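Side-chain contacts in motility-associated killing factor MakB (Vibrio cholerae serotype O1, PDB 6W1W), which probably serves as one component of a three-part cytotoxin that resembles alpha-pore-forming toxins: residues V221-A225 and Y226-S230; L344-L348 and N349-Q353. All blocks are in the same frame, centred on the assembly; numbering follows the deposited sequence.

Interaction 1. Residues V221-A225 and Y226-S230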
loop_
_atom_site.group_PDB
_atom_site.type_symbol
_atom_site.label_atom_id
_atom_site.label_comp_id
_atom_site.label_asym_id
_atom_site.label_seq_id
_atom_site.Cartn_x
_atom_site.Cartn_y
_atom_site.Cartn_z
ATOM N N VAL A 221 -16.478 -2.989 -0.934
ATOM C CA VAL A 221 -17.064 -2.636 0.359
ATOM C C VAL A 221 -18.035 -3.709 0.839
ATOM O O VAL A 221 -17.979 -4.130 1.999
ATOM C CB VAL A 221 -17.739 -1.254 0.283
ATOM C CG1 VAL A 221 -16.724 -0.160 0.551
ATOM C CG2 VAL A 221 -18.404 -1.058 -1.074
ATOM N N GLY A 222 -18.942 -4.160 -0.026
ATOM C CA GLY A 222 -19.961 -5.099 0.401
ATOM C C GLY A 222 -20.251 -6.217 -0.580
ATOM O O GLY A 222 -20.631 -7.320 -0.178
ATOM N N TYR A 223 -20.088 -5.947 -1.870
ATOM C CA TYR A 223 -20.302 -6.963 -2.885
ATOM C C TYR A 223 -19.008 -7.736 -3.138
ATOM O O TYR A 223 -17.953 -7.436 -2.576
ATOM C CB TYR A 223 -20.833 -6.330 -4.169
ATOM C CG TYR A 223 -20.220 -4.996 -4.527
ATOM C CD1 TYR A 223 -20.742 -3.810 -4.022
ATOM C CD2 TYR A 223 -19.144 -4.919 -5.395
ATOM C CE1 TYR A 223 -20.194 -2.589 -4.361
ATOM C CE2 TYR A 223 -18.593 -3.704 -5.742
ATOM C CZ TYR A 223 -19.118 -2.543 -5.222
ATOM O OH TYR A 223 -18.562 -1.331 -5.567
ATOM N N SER A 224 -19.090 -8.751 -3.992
ATOM C CA SER A 224 -17.930 -9.558 -4.335
ATOM C C SER A 224 -17.147 -8.905 -5.468
ATOM O O SER A 224 -17.677 -8.103 -6.242
ATOM C CB SER A 224 -18.346 -10.975 -4.740
ATOM O OG SER A 224 -18.775 -11.026 -6.088
ATOM N N ALA A 225 -15.863 -9.262 -5.558
ATOM C CA ALA A 225 -15.027 -8.714 -6.617
ATOM C C ALA A 225 -15.452 -9.228 -7.987
ATOM O O ALA A 225 -15.403 -8.478 -8.969
ATOM C CB ALA A 225 -13.562 -9.042 -6.351
ATOM N N TYR A 226 -15.874 -10.494 -8.073
ATOM C CA TYR A 226 -16.393 -11.011 -9.339
ATOM C C TYR A 226 -17.605 -10.213 -9.802
ATOM O O TYR A 226 -17.735 -9.902 -10.994
ATOM C CB TYR A 226 -16.757 -12.489 -9.202
ATOM C CG TYR A 226 -17.299 -13.106 -10.470
ATOM C CD1 TYR A 226 -16.454 -13.465 -11.507
ATOM C CD2 TYR A 226 -18.657 -13.337 -10.629
ATOM C CE1 TYR A 226 -16.951 -14.035 -12.671
ATOM C CE2 TYR A 226 -19.162 -13.906 -11.791
ATOM C CZ TYR A 226 -18.306 -14.254 -12.807
ATOM O OH TYR A 226 -18.802 -14.819 -13.960
ATOM N N SER A 227 -18.493 -9.857 -8.867
ATOM C CA SER A 227 -19.725 -9.159 -9.229
ATOM C C SER A 227 -19.435 -7.820 -9.895
ATOM O O SER A 227 -20.067 -7.465 -10.896
ATOM C CB SER A 227 -20.604 -8.957 -7.992
ATOM O OG SER A 227 -21.306 -10.138 -7.647
ATOM N N THR A 228 -18.484 -7.061 -9.357
ATOM C CA THR A 228 -18.247 -5.725 -9.882
ATOM C C THR A 228 -17.473 -5.761 -11.194
ATOM O O THR A 228 -17.612 -4.846 -12.012
ATOM C CB THR A 228 -17.521 -4.877 -8.830
ATOM O OG1 THR A 228 -17.524 -3.496 -9.220
ATOM C CG2 THR A 228 -16.083 -5.356 -8.624
ATOM N N ILE A 229 -16.684 -6.812 -11.426
ATOM C CA ILE A 229 -15.847 -6.871 -12.623
ATOM C C ILE A 229 -16.643 -7.383 -13.816
ATOM O O ILE A 229 -16.622 -6.782 -14.896
ATOM C CB ILE A 229 -14.597 -7.740 -12.374
ATOM C CG1 ILE A 229 -13.699 -7.116 -11.306
ATOM C CG2 ILE A 229 -13.823 -7.955 -13.681
ATOM C CD1 ILE A 229 -12.506 -7.995 -10.910
ATOM N N SER A 230 -17.340 -8.512 -13.648
ATOM C CA SER A 230 -18.110 -9.080 -14.751
ATOM C C SER A 230 -19.218 -8.139 -15.210
ATOM O O SER A 230 -19.549 -8.104 -16.399
ATOM C CB SER A 230 -18.685 -10.439 -14.348
ATOM O OG SER A 230 -19.260 -10.391 -13.058
#
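Ser224 takes the N-cap position of a short helix: its OG accepts the backbone N-H of Ser227, with OG to N at 3.0 Å and the N-H...O angle 152°. The hydroxyl gets there because chi1 of 81° sets OG between the backbone N and the carbonyl carbon of Ser224, from where it bends over and bonds an N-H of the first turn, the usual role of an N-cap side chain. The OG atoms of Ser224 and Ser227 lie 3.1 Å apart. One residue further on the helix pattern sets in: a weak bond from Thr228 N to Ser224 O, then Ile229 N to Ala225 O at 3.2 Å, with the donor tilted 23° from the carbonyl plane.

The close side of this turn is the one that carries Ala225 and Ile229, both buried. Around Ala225 O gather two side chains of the next turn, Thr228 through CG2 and Ile229 through CG1, so the carbonyl that takes the helix bond is also walled by methyl and methylene groups. The looser side belongs to Tyr223 and Ser227, which are exposed. There the Tyr223 ring slants across Thr228, its CE2 reaching CB of Thr228 at 3.5 Å, a glancing touch rather than a stack. Further along, Ser230 OG donates to Tyr226 O at 2.6 Å and also lies over one face of the Tyr226 ring, toward its rim.

Helix 225-230 begins after the short loop 221-224 that leaves strand 209-220, with Ala225, Thr228 and Ile229 resting on Leu218 of that strand. Ile229 also reaches Val197 of strand 193-203 and Ile352 of strand 351-354, and Tyr226 lies on Glu354.

Interaction 2. Residues L344-L348 and N349-Q353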
loop_
_atom_site.group_PDB
_atom_site.type_symbol
_atom_site.label_atom_id
_atom_site.label_comp_id
_atom_site.label_asym_id
_atom_site.label_seq_id
_atom_site.Cartn_x
_atom_site.Cartn_y
_atom_site.Cartn_z
ATOM N N LEU A 344 -10.031 -14.546 -12.037
ATOM C CA LEU A 344 -9.049 -14.542 -13.115
ATOM C C LEU A 344 -9.658 -13.888 -14.352
ATOM O O LEU A 344 -10.647 -14.387 -14.901
ATOM C CB LEU A 344 -8.583 -15.965 -13.425
ATOM C CG LEU A 344 -7.902 -16.223 -14.775
ATOM C CD1 LEU A 344 -6.635 -15.397 -14.940
ATOM C CD2 LEU A 344 -7.596 -17.702 -14.949
ATOM N N VAL A 345 -9.055 -12.788 -14.798
ATOM C CA VAL A 345 -9.451 -12.101 -16.022
ATOM C C VAL A 345 -8.558 -12.632 -17.141
ATOM O O VAL A 345 -7.449 -12.140 -17.360
ATOM C CB VAL A 345 -9.340 -10.579 -15.883
ATOM C CG1 VAL A 345 -9.887 -9.892 -17.119
ATOM C CG2 VAL A 345 -10.064 -10.101 -14.639
ATOM N N ASN A 346 -9.049 -13.632 -17.868
ATOM C CA ASN A 346 -8.289 -14.293 -18.927
ATOM C C ASN A 346 -8.522 -13.554 -20.246
ATOM O O ASN A 346 -9.595 -13.668 -20.845
ATOM C CB ASN A 346 -8.711 -15.758 -19.024
ATOM C CG ASN A 346 -7.837 -16.574 -19.965
ATOM O OD1 ASN A 346 -7.260 -16.051 -20.919
ATOM N ND2 ASN A 346 -7.749 -17.878 -19.702
ATOM N N THR A 347 -7.507 -12.821 -20.717
ATOM C CA THR A 347 -7.679 -11.971 -21.892
ATOM C C THR A 347 -7.500 -12.705 -23.215
ATOM O O THR A 347 -7.942 -12.192 -24.251
ATOM C CB THR A 347 -6.711 -10.782 -21.854
ATOM O OG1 THR A 347 -5.379 -11.232 -22.130
ATOM C CG2 THR A 347 -6.751 -10.099 -20.494
ATOM N N LEU A 348 -6.862 -13.873 -23.227
ATOM C CA LEU A 348 -6.812 -14.643 -24.464
ATOM C C LEU A 348 -8.079 -15.461 -24.688
ATOM O O LEU A 348 -8.177 -16.161 -25.702
ATOM C CB LEU A 348 -5.569 -15.550 -24.494
ATOM C CG LEU A 348 -5.314 -16.596 -23.404
ATOM C CD1 LEU A 348 -5.104 -17.969 -24.024
ATOM C CD2 LEU A 348 -4.114 -16.216 -22.542
ATOM N N ASN A 349 -9.052 -15.376 -23.774
ATOM C CA ASN A 349 -10.347 -16.022 -23.934
ATOM C C ASN A 349 -11.524 -15.079 -23.724
ATOM O O ASN A 349 -12.670 -15.502 -23.909
ATOM C CB ASN A 349 -10.484 -17.207 -22.962
ATOM C CG ASN A 349 -9.573 -18.365 -23.319
ATOM O OD1 ASN A 349 -9.922 -19.213 -24.140
ATOM N ND2 ASN A 349 -8.403 -18.413 -22.694
ATOM N N ASN A 350 -11.277 -13.824 -23.343
ATOM C CA ASN A 350 -12.309 -12.867 -22.934
ATOM C C ASN A 350 -13.191 -13.402 -21.810
ATOM O O ASN A 350 -14.317 -12.939 -21.627
ATOM C CB ASN A 350 -13.178 -12.431 -24.115
ATOM C CG ASN A 350 -12.592 -11.254 -24.868
ATOM O OD1 ASN A 350 -11.679 -10.579 -24.384
ATOM N ND2 ASN A 350 -13.128 -10.987 -26.053
ATOM N N THR A 351 -12.687 -14.361 -21.039
ATOM C CA THR A 351 -13.439 -14.994 -19.966
ATOM C C THR A 351 -13.059 -14.388 -18.618
ATOM O O THR A 351 -11.936 -13.917 -18.423
ATOM C CB THR A 351 -13.188 -16.505 -19.952
ATOM O OG1 THR A 351 -11.779 -16.753 -19.899
ATOM C CG2 THR A 351 -13.735 -17.136 -21.211
ATOM N N ILE A 352 -14.013 -14.403 -17.686
ATOM C CA ILE A 352 -13.834 -13.867 -16.334
ATOM C C ILE A 352 -14.407 -14.904 -15.376
ATOM O O ILE A 352 -15.627 -14.986 -15.194
ATOM C CB ILE A 352 -14.510 -12.504 -16.140
ATOM C CG1 ILE A 352 -13.885 -11.457 -17.061
ATOM C CG2 ILE A 352 -14.434 -12.059 -14.684
ATOM C CD1 ILE A 352 -14.514 -10.096 -16.933
ATOM N N GLN A 353 -13.540 -15.713 -14.775
ATOM C CA GLN A 353 -13.956 -16.741 -13.837
ATOM C C GLN A 353 -13.779 -16.250 -12.405
ATOM O O GLN A 353 -13.329 -15.131 -12.148
ATOM C CB GLN A 353 -13.170 -18.036 -14.053
ATOM C CG GLN A 353 -13.566 -18.826 -15.282
ATOM C CD GLN A 353 -12.623 -18.599 -16.445
ATOM O OE1 GLN A 353 -11.693 -17.790 -16.363
ATOM N NE2 GLN A 353 -12.856 -19.316 -17.541
#
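A beta hairpin turns here from strand 338-346 into strand 351-354, and its end carries a G1 beta bulge: Asn350 and Thr351 both face Asn346. The positive phi and psi of Asn350 suit that bulge position. Asn346 and Thr351 form the hydrogen-bonded pair next to the turn, with Asn346 N to Thr351 O at 3.0 Å and only a weak bond returning from Thr351 N to Asn346 O.

Asn346 then reaches into the turn. Its CG stands anti to the backbone N (chi1 -172°), which carries the amide past the strand end toward Asn349. As modelled, ND2 of Asn349 donates to OD1 of Asn346 at 3.2 Å, nearly straight at the hydrogen (167°). The bond lies almost in the plane of the Asn349 amide; the two amide planes stand 90° apart, and the donor comes from above the Asn346 carbonyl plane, not along a lone pair. The ND2 atoms of Asn346 and Asn349 are also adjacent, so the amide assignment is tentative. OD1 also receives a weak bond from Leu348 N, so one side chain reaches both Leu348 and Asn349 within the turn. The side chain of Leu348 runs alongside that of Asn349, bringing its CD1 3.6 Å from ND2 of Asn349.

On the same face, Thr351 OG1 lies beside Asn346 CB at 3.3 Å, the two side chains pointing the same way. Val345 and Ile352, a non-hydrogen-bonded pair, turn to the other face and meet loosely, CG1 of Val345 to CG1 of Ile352 at 4.3 Å. Beyond them, Gln353 N binds Leu344 O at 3.2 Å.

Strand 338-346 is flanked on its other edge by strand 193-203, to which Val345 and Thr347 bond through their backbones, while Thr347, Asn350 and Ile352 pack on Leu239 of helix 233-245.

How the interactions relate
From the N terminus, the chain first meets interaction 1, where it leaves strand 209-220, one outermost strand of the four-stranded mixed sheet, and passes through a four-residue loop into helix 225-230. More than a hundred residues of mostly helix follow before interaction 2 closes the hairpin that brings in strand 351-354, the other outermost strand. The two local contacts are in series, neither enclosing nor crossing the other. In space, however, they touch, with centres about 16 Å apart: Tyr226 lies against the backbone of Ile352 and Gln353. Helix 225-230 thereby packs against residues of both outermost strands, 209-220 and 351-354.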